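Local coordinates for glycosyl hydrolase 25 (Streptococcus pneumoniae, PDB 4FF5), which probably hydrolyses glycosidic bonds of bacterial cell-wall peptidoglycan, as other family 25 hydrolases do, and is a virulence factor that participates in host-cell invasion, at residues A[225-230]-A[256-261]. Numbering follows the deposited sequence.
Sequences DYDIHQ and EETFRK
In the TIM-barrel-like fold of glycosyl hydrolase family 25, D227, on the approach to strand 228-232, meets T258 and K261 of helix 255-263, which packs on the outside of the curled sheet. T258 and K261 lie three residues apart, so both reach the same aspartate from one side of the helix. K261 has CG anti to its backbone N (chi1 178°) and an extended chain beyond it, long enough to carry the ammonium group to the carboxylate; the side chains of K261 and D227 cross at about a right angle. NZ of K261 donates a hydrogen bond of 2.7 Å to OD2 of D227, within a salt bridge, and the oxygen accepts it through its syn lone pair, on the side of OD1. Water 1 joins the same two groups by a second route: it donates to OD1 of D227 at 2.9 Å and accepts from NZ of K261 at 3.2 Å. Each carboxylate oxygen thus has a partner at this interface, which should restrain rotation of the group, and the positive charge of K261 probably stabilises the ionised aspartate in its buried setting. The apolar share falls to T258. Its methyl CG2 lies 3.7 Å from CB of D227, while chi1 of -56° places OG1 beside the backbone N, where it hydrogen-bonds the carbonyl O of N254, one turn earlier. A beta-branched threonine suits this place by offering a methyl to the aspartate and a hydroxyl to the carbonyl just ahead of the helix. OD2 of D227 is also hydrogen-bonded to OG of S203, and so is held by two groups, while NZ of K261 also hydrogen-bonds the carbonyl O of T202. L262 of the helix packs on D227 and I228, and T258 touches I249, so the helix packs against strands 228-232 and 244-249 and is tied to the residue leading into strand 203-207.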
# COMPACT_ATOMS: atom_id res chain seq x y z
N ASP A 225 -12.64 -12.66 0.49
CA ASP A 225 -12.99 -11.60 -0.50
C ASP A 225 -12.08 -10.35 -0.51
O ASP A 225 -12.44 -9.26 -0.02
CB ASP A 225 -14.45 -11.16 -0.35
CG ASP A 225 -14.66 -10.24 0.82
OD1 ASP A 225 -14.20 -10.57 1.93
OD2 ASP A 225 -15.30 -9.18 0.63
N TYR A 226 -10.93 -10.47 -1.13
CA TYR A 226 -9.97 -9.36 -1.19
C TYR A 226 -10.35 -8.33 -2.29
O TYR A 226 -11.01 -8.67 -3.28
CB TYR A 226 -8.57 -9.95 -1.39
CG TYR A 226 -8.47 -10.76 -2.67
CD1 TYR A 226 -8.07 -10.16 -3.87
CD2 TYR A 226 -8.79 -12.12 -2.68
CE1 TYR A 226 -8.01 -10.89 -5.04
CE2 TYR A 226 -8.75 -12.86 -3.85
CZ TYR A 226 -8.35 -12.24 -5.03
OH TYR A 226 -8.27 -12.97 -6.19
N ASP A 227 -9.91 -7.09 -2.10
CA ASP A 227 -10.22 -6.00 -3.03
C ASP A 227 -9.15 -5.79 -4.08
O ASP A 227 -9.42 -5.30 -5.18
CB ASP A 227 -10.38 -4.70 -2.25
CG ASP A 227 -11.67 -4.61 -1.49
OD1 ASP A 227 -12.63 -5.33 -1.83
OD2 ASP A 227 -11.75 -3.78 -0.56
N ILE A 228 -7.91 -6.13 -3.75
CA ILE A 228 -6.80 -5.73 -4.61
C ILE A 228 -5.68 -6.79 -4.51
O ILE A 228 -5.46 -7.39 -3.46
CB ILE A 228 -6.35 -4.27 -4.29
CG1 ILE A 228 -5.18 -3.81 -5.18
CG2 ILE A 228 -6.11 -4.07 -2.79
CD1 ILE A 228 -4.99 -2.30 -5.24
N HIS A 229 -5.03 -7.02 -5.65
CA HIS A 229 -4.08 -8.11 -5.85
C HIS A 229 -2.77 -7.57 -6.34
O HIS A 229 -2.68 -6.94 -7.41
CB HIS A 229 -4.71 -9.11 -6.83
CG HIS A 229 -3.75 -10.13 -7.41
ND1 HIS A 229 -3.93 -10.66 -8.64
CD2 HIS A 229 -2.58 -10.72 -6.89
CE1 HIS A 229 -2.94 -11.52 -8.91
NE2 HIS A 229 -2.12 -11.57 -7.84
N GLN A 230 -1.72 -7.81 -5.57
CA GLN A 230 -0.39 -7.46 -6.00
C GLN A 230 0.16 -8.59 -6.87
O GLN A 230 0.51 -9.66 -6.34
CB GLN A 230 0.52 -7.25 -4.80
CG GLN A 230 1.81 -6.52 -5.18
CD GLN A 230 2.73 -6.41 -3.99
OE1 GLN A 230 3.22 -7.43 -3.48
NE2 GLN A 230 3.01 -5.16 -3.57
N GLU A 256 -15.13 -0.38 -10.82
CA GLU A 256 -15.35 1.03 -10.53
C GLU A 256 -15.70 1.30 -9.06
O GLU A 256 -15.14 2.22 -8.46
CB GLU A 256 -16.43 1.59 -11.45
CG GLU A 256 -16.43 3.11 -11.50
CD GLU A 256 -17.59 3.65 -12.31
OE1 GLU A 256 -18.17 4.68 -11.91
OE2 GLU A 256 -17.91 3.04 -13.35
N GLU A 257 -16.60 0.50 -8.47
CA GLU A 257 -16.98 0.68 -7.05
C GLU A 257 -15.82 0.45 -6.08
O GLU A 257 -15.68 1.17 -5.09
CB GLU A 257 -18.14 -0.23 -6.65
CG GLU A 257 -19.51 0.30 -7.05
CD GLU A 257 -20.62 -0.70 -6.78
OE1 GLU A 257 -20.34 -1.75 -6.13
OE2 GLU A 257 -21.77 -0.45 -7.21
N THR A 258 -15.02 -0.57 -6.37
CA THR A 258 -13.88 -0.93 -5.53
C THR A 258 -12.74 0.08 -5.65
O THR A 258 -12.10 0.42 -4.66
CB THR A 258 -13.41 -2.36 -5.82
OG1 THR A 258 -14.52 -3.26 -5.65
CG2 THR A 258 -12.30 -2.79 -4.84
N PHE A 259 -12.51 0.58 -6.86
CA PHE A 259 -11.55 1.65 -7.03
C PHE A 259 -11.98 2.89 -6.22
O PHE A 259 -11.15 3.53 -5.57
CB PHE A 259 -11.36 2.02 -8.51
CG PHE A 259 -10.27 3.01 -8.73
CD1 PHE A 259 -8.96 2.58 -8.94
CD2 PHE A 259 -10.53 4.37 -8.67
CE1 PHE A 259 -7.94 3.50 -9.09
CE2 PHE A 259 -9.52 5.30 -8.83
CZ PHE A 259 -8.22 4.86 -9.04
N ARG A 260 -13.26 3.26 -6.31
CA ARG A 260 -13.80 4.38 -5.53
C ARG A 260 -13.52 4.16 -4.05
O ARG A 260 -13.01 5.05 -3.37
CB ARG A 260 -15.31 4.55 -5.75
CG ARG A 260 -15.89 5.66 -4.87
CD ARG A 260 -17.42 5.67 -4.86
N LYS A 261 -13.86 2.98 -3.56
CA LYS A 261 -13.61 2.62 -2.17
C LYS A 261 -12.15 2.88 -1.75
O LYS A 261 -11.88 3.46 -0.70
CB LYS A 261 -13.94 1.15 -1.98
CG LYS A 261 -13.66 0.67 -0.58
CD LYS A 261 -14.14 -0.75 -0.38
CE LYS A 261 -13.48 -1.38 0.82
NZ LYS A 261 -13.83 -2.83 0.92
O HOH W 1 -15.34 -4.48 -1.40